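Local coordinates for conserved Hypothetical Protein TT1486 (PDB 2CU5) that is of unproven function but belongs to the UPF0047 (YjbQ) family and may act as a secondary thiamine-phosphate synthase, at residues V9-T20 / Q110-V121. Numbering follows the deposited sequence.
Sequences VPTPEEGFVNIT and QVFLAEFDGPRV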
loop_
_atom_site.group_PDB
_atom_site.type_symbol
_atom_site.label_atom_id
_atom_site.label_comp_id
_atom_site.label_asym_id
_atom_site.label_seq_id
_atom_site.Cartn_x
_atom_site.Cartn_y
_atom_site.Cartn_z
ATOM N N VAL A 9 -13.476 -7.854 14.302
ATOM C CA VAL A 9 -12.805 -6.952 15.228
ATOM C C VAL A 9 -13.569 -5.699 15.637
ATOM O O VAL A 9 -13.913 -4.878 14.794
ATOM C CB VAL A 9 -11.453 -6.501 14.613
ATOM C CG1 VAL A 9 -10.627 -5.755 15.637
ATOM C CG2 VAL A 9 -10.691 -7.712 14.088
ATOM N N PRO A 10 -13.851 -5.542 16.941
ATOM C CA PRO A 10 -14.573 -4.340 17.374
ATOM C C PRO A 10 -13.632 -3.140 17.232
ATOM O O PRO A 10 -12.445 -3.237 17.552
ATOM C CB PRO A 10 -14.902 -4.639 18.835
ATOM C CG PRO A 10 -14.991 -6.144 18.864
ATOM C CD PRO A 10 -13.806 -6.542 18.023
ATOM N N THR A 11 -14.157 -2.016 16.756
ATOM C CA THR A 11 -13.340 -0.818 16.578
ATOM C C THR A 11 -13.994 0.416 17.185
ATOM O O THR A 11 -15.216 0.485 17.306
ATOM C CB THR A 11 -13.099 -0.532 15.086
ATOM O OG1 THR A 11 -14.358 -0.322 14.436
ATOM C CG2 THR A 11 -12.385 -1.707 14.425
ATOM N N PRO A 12 -13.182 1.402 17.596
ATOM C CA PRO A 12 -13.703 2.641 18.184
ATOM C C PRO A 12 -14.082 3.591 17.049
ATOM O O PRO A 12 -14.001 3.216 15.883
ATOM C CB PRO A 12 -12.520 3.153 18.992
ATOM C CG PRO A 12 -11.359 2.763 18.131
ATOM C CD PRO A 12 -11.715 1.338 17.729
ATOM N N GLU A 13 -14.489 4.815 17.377
ATOM C CA GLU A 13 -14.857 5.767 16.333
ATOM C C GLU A 13 -13.688 5.864 15.360
ATOM O O GLU A 13 -13.866 5.861 14.142
ATOM C CB GLU A 13 -15.152 7.145 16.930
ATOM C CG GLU A 13 -15.803 8.095 15.941
ATOM C CD GLU A 13 -16.044 9.471 16.522
ATOM O OE1 GLU A 13 -16.531 9.556 17.670
ATOM O OE2 GLU A 13 -15.755 10.467 15.825
ATOM N N GLU A 14 -12.485 5.954 15.913
ATOM C CA GLU A 14 -11.285 6.015 15.099
ATOM C C GLU A 14 -10.089 5.619 15.941
ATOM O O GLU A 14 -10.002 5.963 17.123
ATOM C CB GLU A 14 -11.084 7.418 14.505
ATOM C CG GLU A 14 -10.346 8.415 15.385
ATOM C CD GLU A 14 -9.827 9.608 14.589
ATOM O OE1 GLU A 14 -9.129 10.464 15.174
ATOM O OE2 GLU A 14 -10.116 9.689 13.376
ATOM N N GLY A 15 -9.175 4.873 15.330
ATOM C CA GLY A 15 -7.996 4.438 16.045
ATOM C C GLY A 15 -7.344 3.222 15.422
ATOM O O GLY A 15 -7.872 2.620 14.488
ATOM N N PHE A 16 -6.174 2.876 15.944
ATOM C CA PHE A 16 -5.421 1.726 15.471
ATOM C C PHE A 16 -5.646 0.591 16.459
ATOM O O PHE A 16 -5.255 0.682 17.627
ATOM C CB PHE A 16 -3.934 2.065 15.401
ATOM C CG PHE A 16 -3.575 2.992 14.278
ATOM C CD1 PHE A 16 -3.324 2.495 13.002
ATOM C CD2 PHE A 16 -3.500 4.364 14.488
ATOM C CE1 PHE A 16 -3.001 3.353 11.948
ATOM C CE2 PHE A 16 -3.178 5.229 13.437
ATOM C CZ PHE A 16 -2.929 4.719 12.168
ATOM N N VAL A 17 -6.300 -0.466 15.994
ATOM C CA VAL A 17 -6.581 -1.621 16.839
ATOM C C VAL A 17 -5.520 -2.678 16.567
ATOM O O VAL A 17 -5.355 -3.122 15.433
ATOM C CB VAL A 17 -7.976 -2.209 16.532
ATOM C CG1 VAL A 17 -8.278 -3.362 17.480
ATOM C CG2 VAL A 17 -9.033 -1.125 16.661
ATOM N N ASN A 18 -4.803 -3.069 17.616
ATOM C CA ASN A 18 -3.743 -4.067 17.503
ATOM C C ASN A 18 -4.368 -5.456 17.341
ATOM O O ASN A 18 -4.953 -5.991 18.278
ATOM C CB ASN A 18 -2.874 -4.035 18.762
ATOM C CG ASN A 18 -1.599 -4.839 18.607
ATOM O OD1 ASN A 18 -1.596 -5.896 17.979
ATOM N ND2 ASN A 18 -0.508 -4.342 19.182
ATOM N N ILE A 19 -4.240 -6.036 16.155
ATOM C CA ILE A 19 -4.819 -7.351 15.886
ATOM C C ILE A 19 -3.760 -8.429 15.689
ATOM O O ILE A 19 -4.048 -9.513 15.180
ATOM C CB ILE A 19 -5.690 -7.306 14.625
ATOM C CG1 ILE A 19 -4.819 -6.918 13.422
ATOM C CG2 ILE A 19 -6.846 -6.311 14.825
ATOM C CD1 ILE A 19 -5.522 -6.997 12.084
ATOM N N THR A 20 -2.534 -8.129 16.092
ATOM C CA THR A 20 -1.426 -9.062 15.939
ATOM C C THR A 20 -1.737 -10.432 16.540
ATOM O O THR A 20 -1.631 -11.454 15.861
ATOM C CB THR A 20 -0.146 -8.514 16.609
ATOM O OG1 THR A 20 0.078 -7.163 16.184
ATOM C CG2 THR A 20 1.064 -9.356 16.226
ATOM N N GLN A 110 3.800 -3.956 14.917
ATOM C CA GLN A 110 2.572 -4.621 15.333
ATOM C C GLN A 110 1.590 -4.467 14.170
ATOM O O GLN A 110 1.685 -3.509 13.395
ATOM C CB GLN A 110 1.997 -3.969 16.597
ATOM C CG GLN A 110 2.793 -4.249 17.863
ATOM C CD GLN A 110 2.628 -5.676 18.359
ATOM O OE1 GLN A 110 1.643 -6.005 19.016
ATOM N NE2 GLN A 110 3.590 -6.536 18.032
ATOM N N VAL A 111 0.665 -5.411 14.031
ATOM C CA VAL A 111 -0.321 -5.345 12.957
ATOM C C VAL A 111 -1.556 -4.612 13.462
ATOM O O VAL A 111 -2.134 -4.987 14.483
ATOM C CB VAL A 111 -0.718 -6.758 12.475
ATOM C CG1 VAL A 111 -1.708 -6.662 11.328
ATOM C CG2 VAL A 111 0.523 -7.511 12.043
ATOM N N PHE A 112 -1.956 -3.564 12.745
ATOM C CA PHE A 112 -3.104 -2.758 13.143
ATOM C C PHE A 112 -4.243 -2.684 12.148
ATOM O O PHE A 112 -4.035 -2.647 10.934
ATOM C CB PHE A 112 -2.676 -1.311 13.414
ATOM C CG PHE A 112 -1.819 -1.136 14.624
ATOM C CD1 PHE A 112 -2.379 -1.144 15.899
ATOM C CD2 PHE A 112 -0.450 -0.942 14.492
ATOM C CE1 PHE A 112 -1.580 -0.955 17.031
ATOM C CE2 PHE A 112 0.353 -0.756 15.607
ATOM C CZ PHE A 112 -0.213 -0.761 16.883
ATOM N N LEU A 113 -5.458 -2.667 12.683
ATOM C CA LEU A 113 -6.632 -2.473 11.855
ATOM C C LEU A 113 -6.850 -0.975 12.075
ATOM O O LEU A 113 -7.178 -0.545 13.176
ATOM C CB LEU A 113 -7.835 -3.258 12.380
ATOM C CG LEU A 113 -9.040 -3.270 11.426
ATOM C CD1 LEU A 113 -10.128 -4.161 12.001
ATOM C CD2 LEU A 113 -9.570 -1.855 11.210
ATOM N N ALA A 114 -6.640 -0.181 11.035
ATOM C CA ALA A 114 -6.799 1.263 11.142
ATOM C C ALA A 114 -8.239 1.680 10.877
ATOM O O ALA A 114 -8.662 1.751 9.730
ATOM C CB ALA A 114 -5.853 1.956 10.154
ATOM N N GLU A 115 -8.983 1.961 11.943
ATOM C CA GLU A 115 -10.380 2.373 11.820
ATOM C C GLU A 115 -10.511 3.885 11.658
ATOM O O GLU A 115 -10.036 4.642 12.500
ATOM C CB GLU A 115 -11.177 1.944 13.055
ATOM C CG GLU A 115 -12.631 2.383 12.999
ATOM C CD GLU A 115 -13.375 1.765 11.829
ATOM O OE1 GLU A 115 -13.947 0.665 11.999
ATOM O OE2 GLU A 115 -13.380 2.370 10.732
ATOM N N PHE A 116 -11.174 4.314 10.588
ATOM C CA PHE A 116 -11.366 5.740 10.333
ATOM C C PHE A 116 -12.841 6.142 10.363
ATOM O O PHE A 116 -13.162 7.326 10.277
ATOM C CB PHE A 116 -10.766 6.118 8.975
ATOM C CG PHE A 116 -9.337 5.683 8.799
ATOM C CD1 PHE A 116 -8.344 6.145 9.656
ATOM C CD2 PHE A 116 -8.984 4.815 7.768
ATOM C CE1 PHE A 116 -7.016 5.754 9.489
ATOM C CE2 PHE A 116 -7.660 4.416 7.591
ATOM C CZ PHE A 116 -6.676 4.886 8.453
ATOM N N ASP A 117 -13.740 5.167 10.482
ATOM C CA ASP A 117 -15.167 5.482 10.516
ATOM C C ASP A 117 -15.985 4.513 11.369
ATOM O O ASP A 117 -16.927 3.891 10.883
ATOM C CB ASP A 117 -15.722 5.529 9.088
ATOM C CG ASP A 117 -17.164 6.014 9.034
ATOM O OD1 ASP A 117 -17.518 6.915 9.821
ATOM O OD2 ASP A 117 -17.938 5.501 8.202
ATOM N N GLY A 118 -15.620 4.402 12.643
ATOM C CA GLY A 118 -16.327 3.514 13.544
ATOM C C GLY A 118 -17.283 4.275 14.447
ATOM O O GLY A 118 -17.668 5.401 14.129
ATOM N N PRO A 119 -17.695 3.687 15.579
ATOM C CA PRO A 119 -17.287 2.349 16.013
ATOM C C PRO A 119 -18.052 1.290 15.231
ATOM O O PRO A 119 -19.222 1.477 14.906
ATOM C CB PRO A 119 -17.653 2.351 17.494
ATOM C CG PRO A 119 -18.914 3.164 17.500
ATOM C CD PRO A 119 -18.568 4.322 16.586
ATOM N N ARG A 120 -17.385 0.185 14.921
ATOM C CA ARG A 120 -18.017 -0.901 14.182
ATOM C C ARG A 120 -17.421 -2.226 14.627
ATOM O O ARG A 120 -16.646 -2.290 15.578
ATOM C CB ARG A 120 -17.755 -0.771 12.680
ATOM C CG ARG A 120 -18.077 0.567 12.047
ATOM C CD ARG A 120 -18.165 0.388 10.551
ATOM N NE ARG A 120 -18.397 1.634 9.834
ATOM C CZ ARG A 120 -18.926 1.688 8.619
ATOM N NH1 ARG A 120 -19.103 2.857 8.016
ATOM N NH2 ARG A 120 -19.299 0.569 8.014
ATOM N N VAL A 121 -17.821 -3.283 13.933
ATOM C CA VAL A 121 -17.270 -4.609 14.151
ATOM C C VAL A 121 -16.866 -4.960 12.730
ATOM O O VAL A 121 -17.700 -5.322 11.899
ATOM C CB VAL A 121 -18.296 -5.628 14.674
ATOM C CG1 VAL A 121 -17.646 -7.001 14.746
ATOM C CG2 VAL A 121 -18.763 -5.230 16.063
HETATM O O HOH W 1 -10.911 9.213 10.832
#
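G15 and V17 pair with E115 and L113, making strand 15-18 an outer strand, within this chain, of a three-stranded antiparallel sheet completed by strand 43-48. I19 N adds a single bond to V111 O. Strand 9-11 pairs with strand 120-128 in the second, five-stranded sheet of this UPF0047 family protein. The contact thus joins both sheets where each chain segment passes from one to the other. V17 N to L113 O (3.0 Å) is almost straight at 178°. In the turns, G118 N bonds to E13 O.

E115 reaches T11 at about a right angle. E115 CG lies anti to the backbone N (chi1 178°) and the chain then bends, which brings E115 OE1 to T11 OG1 at 2.7 Å, on the anti lone pair. OE2 accepts from D117 N, and R122 makes a salt bridge to OE1. A glutamine in place of E115 would probably weaken the hold on R122 and leave its charge without a mate.

Apolar contacts lie on both faces. F16 turns its edge to the face of F112, planes at 76°, and F16 CE1 touches A114 CB at 3.6 Å. Helix 53-66 packs on F16. On the other face, L113 CD1 meets V9 CB tip to tip at 3.7 Å.

At the far end T20 OG1 accepts from V111 N and donates to N18 OD1, which also takes the T20 backbone N in an Asx turn. N18 ND2 donates to Q110 OE1 at 2.7 Å, in the carbonyl plane and on a lone pair.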